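Local coordinates for protein ninB (Enterobacteria phage lambda, PDB 1PC6) that probably acts in the initiation of genetic exchange in phage lambda, with functional similarities to the RecFOR proteins of Escherichia coli, at residues L53-V56 and S57-V60; E70-K73 and C74-A78. One frame throughout, in Å; residues are numbered along the deposited sequence.

Contact 1 of 2, residues L53-V56 and S57-V60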
ATOM      1  N   LEU A  53     -11.503   1.041  10.060  1.00 46.10           N
ATOM      2  CA  LEU A  53     -11.026   2.395   9.890  1.00 44.28           C
ATOM      3  C   LEU A  53     -12.136   3.225   9.252  1.00 43.73           C
ATOM      4  O   LEU A  53     -12.409   4.336   9.693  1.00 44.80           O
ATOM      5  CB  LEU A  53      -9.771   2.400   9.013  1.00 42.27           C
ATOM      6  CG  LEU A  53      -8.616   1.567   9.576  1.00 40.78           C
ATOM      7  CD1 LEU A  53      -7.385   1.725   8.708  1.00 40.05           C
ATOM      8  CD2 LEU A  53      -8.309   2.007  10.990  1.00 36.71           C
ATOM      9  N   GLY A  54     -12.794   2.671   8.237  1.00 41.77           N
ATOM     10  CA  GLY A  54     -13.863   3.391   7.568  1.00 40.78           C
ATOM     11  C   GLY A  54     -15.005   3.724   8.504  1.00 41.75           C
ATOM     12  O   GLY A  54     -15.498   4.850   8.511  1.00 42.94           O
ATOM     13  N   ASP A  55     -15.415   2.743   9.302  1.00 41.31           N
ATOM     14  CA  ASP A  55     -16.507   2.914  10.254  1.00 41.82           C
ATOM     15  C   ASP A  55     -16.167   3.987  11.259  1.00 40.74           C
ATOM     16  O   ASP A  55     -16.957   4.899  11.492  1.00 40.98           O
ATOM     17  CB  ASP A  55     -16.785   1.604  10.996  1.00 44.65           C
ATOM     18  CG  ASP A  55     -17.454   0.568  10.118  1.00 45.69           C
ATOM     19  OD1 ASP A  55     -17.377  -0.641  10.446  1.00 45.22           O
ATOM     20  OD2 ASP A  55     -18.061   0.972   9.106  1.00 47.24           O
ATOM     21  N   VAL A  56     -14.997   3.868  11.867  1.00 38.75           N
ATOM     22  CA  VAL A  56     -14.572   4.854  12.843  1.00 40.02           C
ATOM     23  C   VAL A  56     -14.533   6.205  12.160  1.00 40.82           C
ATOM     24  O   VAL A  56     -14.924   7.216  12.726  1.00 42.01           O
ATOM     25  CB  VAL A  56     -13.175   4.534  13.378  1.00 40.15           C
ATOM     26  CG1 VAL A  56     -12.659   5.699  14.205  1.00 40.76           C
ATOM     27  CG2 VAL A  56     -13.221   3.269  14.208  1.00 38.97           C
ATOM     28  N   SER A  57     -14.058   6.197  10.924  1.00 41.45           N
ATOM     29  CA  SER A  57     -13.941   7.399  10.125  1.00 41.92           C
ATOM     30  C   SER A  57     -15.276   8.086  10.055  1.00 42.86           C
ATOM     31  O   SER A  57     -15.402   9.273  10.340  1.00 44.03           O
ATOM     32  CB  SER A  57     -13.494   7.033   8.713  1.00 41.93           C
ATOM     33  OG  SER A  57     -13.416   8.175   7.879  1.00 44.60           O
ATOM     34  N   ARG A  58     -16.275   7.316   9.663  1.00 43.76           N
ATOM     35  CA  ARG A  58     -17.630   7.821   9.526  1.00 45.03           C
ATOM     36  C   ARG A  58     -18.322   8.156  10.840  1.00 44.85           C
ATOM     37  O   ARG A  58     -19.066   9.132  10.928  1.00 45.81           O
ATOM     38  CB  ARG A  58     -18.500   6.792   8.792  1.00 46.77           C
ATOM     39  CG  ARG A  58     -18.397   6.793   7.275  1.00 51.49           C
ATOM     40  CD  ARG A  58     -19.380   5.796   6.670  1.00 53.40           C
ATOM     41  NE  ARG A  58     -19.014   4.413   6.985  1.00 57.50           N
ATOM     42  CZ  ARG A  58     -17.964   3.776   6.464  1.00 57.89           C
ATOM     43  NH1 ARG A  58     -17.172   4.395   5.593  1.00 59.41           N
ATOM     44  NH2 ARG A  58     -17.693   2.523   6.822  1.00 56.55           N
ATOM     45  N   GLN A  59     -18.073   7.357  11.865  1.00 44.39           N
ATOM     46  CA  GLN A  59     -18.778   7.550  13.119  1.00 43.15           C
ATOM     47  C   GLN A  59     -18.193   8.392  14.231  1.00 42.64           C
ATOM     48  O   GLN A  59     -18.931   9.082  14.915  1.00 42.52           O
ATOM     49  CB  GLN A  59     -19.173   6.177  13.668  1.00 41.53           C
ATOM     50  CG  GLN A  59     -20.014   5.388  12.679  1.00 38.60           C
ATOM     51  CD  GLN A  59     -20.390   4.015  13.177  1.00 38.48           C
ATOM     52  OE1 GLN A  59     -20.902   3.865  14.285  1.00 40.87           O
ATOM     53  NE2 GLN A  59     -20.152   3.000  12.353  1.00 36.95           N
ATOM     54  N   VAL A  60     -16.889   8.368  14.430  1.00 43.29           N
ATOM     55  CA  VAL A  60     -16.365   9.149  15.537  1.00 44.70           C
ATOM     56  C   VAL A  60     -15.519  10.364  15.124  1.00 48.22           C
ATOM     57  O   VAL A  60     -14.618  10.260  14.285  1.00 50.78           O
ATOM     58  CB  VAL A  60     -15.591   8.213  16.505  1.00 40.97           C
ATOM     59  CG1 VAL A  60     -16.002   6.770  16.248  1.00 38.45           C
ATOM     60  CG2 VAL A  60     -14.110   8.376  16.349  1.00 40.47           C
TER
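D55 and R58 form a salt bridge one turn apart on the last turns of helix 43-59. R58 NH2 donates to D55 OD2 at 2.8 Å, and the bond is bent. The donor meets the anti side of OD2 and lies out of the carboxylate plane. The two flat groups stand almost perpendicular, 87° apart. The arginine chain reaches this place by a bend at chi3 (-68°), which folds the guanidinium back over the backbone. G54 O then lies under one guanidinium face, 3.3 Å from its plane and near its centre. G54 brings no side chain to crowd the guanidinium. D55 OD2 has a second partner in S128 OG.

Backbone bonds from S57 N to L53 O and from R58 N to G54 O carry the helix on. Q59 N to D55 O, 2.7 Å, and V60 N to V56 O, 2.8 Å, complete its end. V60 is the first residue to leave helical angles.

V56 has CG1 anti to its backbone N (chi1 170°). This turns the methyl toward V60, and V56 CG1 meets V60 CG2 at 3.7 Å. Q59 lays its CG against D55 O at 3.3 Å, while its NE2 bonds to K126 O. S57 CB rests near G54 O, and its OG bonds to L67 O.

The valines face helices 69-80 and 106-122, touching W72 and F119. L53 touches the same two helices. D55 and Q59, with V60, meet the loop around V125, ahead of helix 128-140.

Contact 2 of 2, residues E70-K73 and C74-A78. With BME (beta-mercaptoethanol), chain C.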
ATOM      1  N   GLU A  70      -7.278   6.509   6.222  1.00 54.37           N
ATOM      2  CA  GLU A  70      -5.821   6.569   6.209  1.00 55.04           C
ATOM      3  C   GLU A  70      -5.312   7.313   7.423  1.00 53.28           C
ATOM      4  O   GLU A  70      -4.401   6.857   8.112  1.00 53.44           O
ATOM      5  CB  GLU A  70      -5.321   7.261   4.942  1.00 59.60           C
ATOM      6  CG  GLU A  70      -5.863   6.673   3.647  1.00 66.70           C
ATOM      7  CD  GLU A  70      -4.937   6.910   2.465  1.00 70.36           C
ATOM      8  OE1 GLU A  70      -3.804   6.377   2.501  1.00 71.42           O
ATOM      9  OE2 GLU A  70      -5.338   7.620   1.510  1.00 71.78           O
ATOM     10  N   SER A  71      -5.911   8.468   7.674  1.00 51.56           N
ATOM     11  CA  SER A  71      -5.537   9.293   8.803  1.00 48.83           C
ATOM     12  C   SER A  71      -5.749   8.533  10.108  1.00 48.25           C
ATOM     13  O   SER A  71      -4.946   8.661  11.027  1.00 50.25           O
ATOM     14  CB  SER A  71      -6.360  10.587   8.806  1.00 49.44           C
ATOM     15  OG  SER A  71      -6.174  11.338   7.613  1.00 49.50           O
ATOM     16  N   TRP A  72      -6.822   7.747  10.203  1.00 45.99           N
ATOM     17  CA  TRP A  72      -7.077   6.982  11.423  1.00 41.83           C
ATOM     18  C   TRP A  72      -6.069   5.846  11.594  1.00 42.31           C
ATOM     19  O   TRP A  72      -5.772   5.441  12.723  1.00 41.70           O
ATOM     20  CB  TRP A  72      -8.500   6.414  11.441  1.00 39.93           C
ATOM     21  CG  TRP A  72      -9.539   7.330  12.046  1.00 39.50           C
ATOM     22  CD1 TRP A  72     -10.529   8.002  11.383  1.00 37.97           C
ATOM     23  CD2 TRP A  72      -9.690   7.667  13.432  1.00 37.50           C
ATOM     24  NE1 TRP A  72     -11.284   8.731  12.268  1.00 37.38           N
ATOM     25  CE2 TRP A  72     -10.791   8.542  13.533  1.00 37.84           C
ATOM     26  CE3 TRP A  72      -9.004   7.314  14.599  1.00 36.39           C
ATOM     27  CZ2 TRP A  72     -11.220   9.068  14.758  1.00 37.44           C
ATOM     28  CZ3 TRP A  72      -9.431   7.836  15.813  1.00 34.43           C
ATOM     29  CH2 TRP A  72     -10.530   8.703  15.883  1.00 34.15           C
ATOM     30  N   LYS A  73      -5.534   5.325  10.489  1.00 42.05           N
ATOM     31  CA  LYS A  73      -4.554   4.247  10.594  1.00 43.19           C
ATOM     32  C   LYS A  73      -3.330   4.809  11.311  1.00 42.84           C
ATOM     33  O   LYS A  73      -2.755   4.163  12.182  1.00 41.76           O
ATOM     34  CB  LYS A  73      -4.180   3.714   9.206  1.00 45.16           C
ATOM     35  CG  LYS A  73      -3.330   2.450   9.244  1.00 47.21           C
ATOM     36  CD  LYS A  73      -3.277   1.756   7.886  1.00 52.43           C
ATOM     37  CE  LYS A  73      -2.372   2.452   6.861  1.00 55.23           C
ATOM     38  NZ  LYS A  73      -0.921   2.108   6.990  1.00 56.82           N
ATOM     39  N   CYS A  74      -2.950   6.033  10.950  1.00 43.86           N
ATOM     40  CA  CYS A  74      -1.814   6.713  11.572  1.00 44.25           C
ATOM     41  C   CYS A  74      -1.988   6.827  13.083  1.00 42.78           C
ATOM     42  O   CYS A  74      -1.147   6.369  13.857  1.00 41.84           O
ATOM     43  CB  CYS A  74      -1.652   8.121  10.994  1.00 45.73           C
ATOM     44  SG  CYS A  74      -0.549   8.248   9.598  1.00 51.37           S
ATOM     45  N   VAL A  75      -3.083   7.462  13.484  1.00 40.92           N
ATOM     46  CA  VAL A  75      -3.385   7.661  14.887  1.00 40.62           C
ATOM     47  C   VAL A  75      -3.314   6.334  15.627  1.00 42.07           C
ATOM     48  O   VAL A  75      -2.668   6.220  16.672  1.00 42.23           O
ATOM     49  CB  VAL A  75      -4.794   8.261  15.073  1.00 38.28           C
ATOM     50  CG1 VAL A  75      -5.029   8.591  16.538  1.00 37.12           C
ATOM     51  CG2 VAL A  75      -4.955   9.499  14.210  1.00 36.44           C
ATOM     52  N   PHE A  76      -3.978   5.325  15.083  1.00 43.09           N
ATOM     53  CA  PHE A  76      -3.966   4.036  15.734  1.00 44.43           C
ATOM     54  C   PHE A  76      -2.570   3.456  15.750  1.00 45.32           C
ATOM     55  O   PHE A  76      -2.107   3.014  16.789  1.00 47.04           O
ATOM     56  CB  PHE A  76      -4.954   3.078  15.068  1.00 42.63           C
ATOM     57  CG  PHE A  76      -6.378   3.311  15.481  1.00 41.13           C
ATOM     58  CD1 PHE A  76      -6.749   3.213  16.815  1.00 40.29           C
ATOM     59  CD2 PHE A  76      -7.345   3.655  14.539  1.00 41.30           C
ATOM     60  CE1 PHE A  76      -8.067   3.461  17.214  1.00 42.89           C
ATOM     61  CE2 PHE A  76      -8.670   3.904  14.924  1.00 42.27           C
ATOM     62  CZ  PHE A  76      -9.031   3.809  16.265  1.00 41.79           C
ATOM     63  N   THR A  77      -1.882   3.469  14.618  1.00 45.50           N
ATOM     64  CA  THR A  77      -0.528   2.932  14.581  1.00 44.65           C
ATOM     65  C   THR A  77       0.376   3.735  15.515  1.00 45.34           C
ATOM     66  O   THR A  77       1.273   3.189  16.152  1.00 45.83           O
ATOM     67  CB  THR A  77       0.040   2.991  13.171  1.00 44.87           C
ATOM     68  OG1 THR A  77      -0.734   2.144  12.315  1.00 45.81           O
ATOM     69  CG2 THR A  77       1.481   2.532  13.161  1.00 46.81           C
ATOM     70  N   ALA A  78       0.130   5.037  15.602  1.00 45.95           N
ATOM     71  CA  ALA A  78       0.925   5.902  16.462  1.00 46.31           C
ATOM     72  C   ALA A  78       0.812   5.477  17.915  1.00 47.09           C
ATOM     73  O   ALA A  78       1.741   5.661  18.690  1.00 47.07           O
ATOM     74  CB  ALA A  78       0.475   7.341  16.312  1.00 46.26           C
TER
HETATM   75  C1  BME C 300       0.067   3.663   9.471  1.00 85.41           C
HETATM   76  C2  BME C 300       0.791   4.732  10.304  1.00 84.47           C
HETATM   77  O1  BME C 300      -1.039   4.244   8.808  1.00 83.30           O
HETATM   78  S2  BME C 300       1.390   6.061   9.225  1.00 88.00           S
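W72 and F76 bring their rings together one turn apart on helix 69-80. The planes differ by 29° and are displaced enough that little of one ring lies over the other; the centroids are 5.3 Å apart. The touch is made by W72 CE3 and F76 CE2, at 3.4 Å. V75 CB adds a looser apolar contact with W72 CE3. F119 meets both rings, and W62 meets W72.

Hydrogen bonds of the backbone run from C74 N to E70 O and from F76 N to W72 O; the one from V75 N to S71 O is weak. K73 O takes two donors. T77 N reaches K73 O at 2.7 Å, and T77 OG1 reaches the same oxygen at 2.9 Å from above the carbonyl plane. The threonine chi1 of -64° sets OG1 beside its own backbone N, facing K73 O. In this way the hydroxyl is satisfied within the helix.

Charged groups have partners elsewhere. E70 OE2 forms a salt bridge with R103 of the second subunit, and K73 NZ bonds to T101 OG1.

Beta-mercaptoethanol sits against K73, C74 and T77. K73 NZ gives its O1 a weak hydrogen bond of 2.8 Å. C74 SG and S2 of the beta-mercaptoethanol are linked as a disulfide, but their 2.9 Å separation is stretched in the model. The adduct, probably a relic of crystallisation, suggests that the C74 thiol is accessible to a small thiol reagent, though the stretched bond leaves the modification less certain.

Contact 1 comes first along the chain and contact 2 follows. They lie on successive helices, 43-59 and 69-80, with centres 12 Å apart. The two meet directly. W72 is the main bridge: V60 CG2 packs on W72 CZ2 at 3.4 Å, and V56 CG1 on W72 CE2 at 3.5 Å. L53 CD1 also rests on K73 CB, at 3.8 Å. Helix 106-122 packs against both contacts, so three helices share one hydrophobic interior. Their other sides differ. Contact 1 touches no other chain of the assembly, whereas contact 2 faces the second subunit. Helix 69-80 thus links the interior of the chain to the dimer interface.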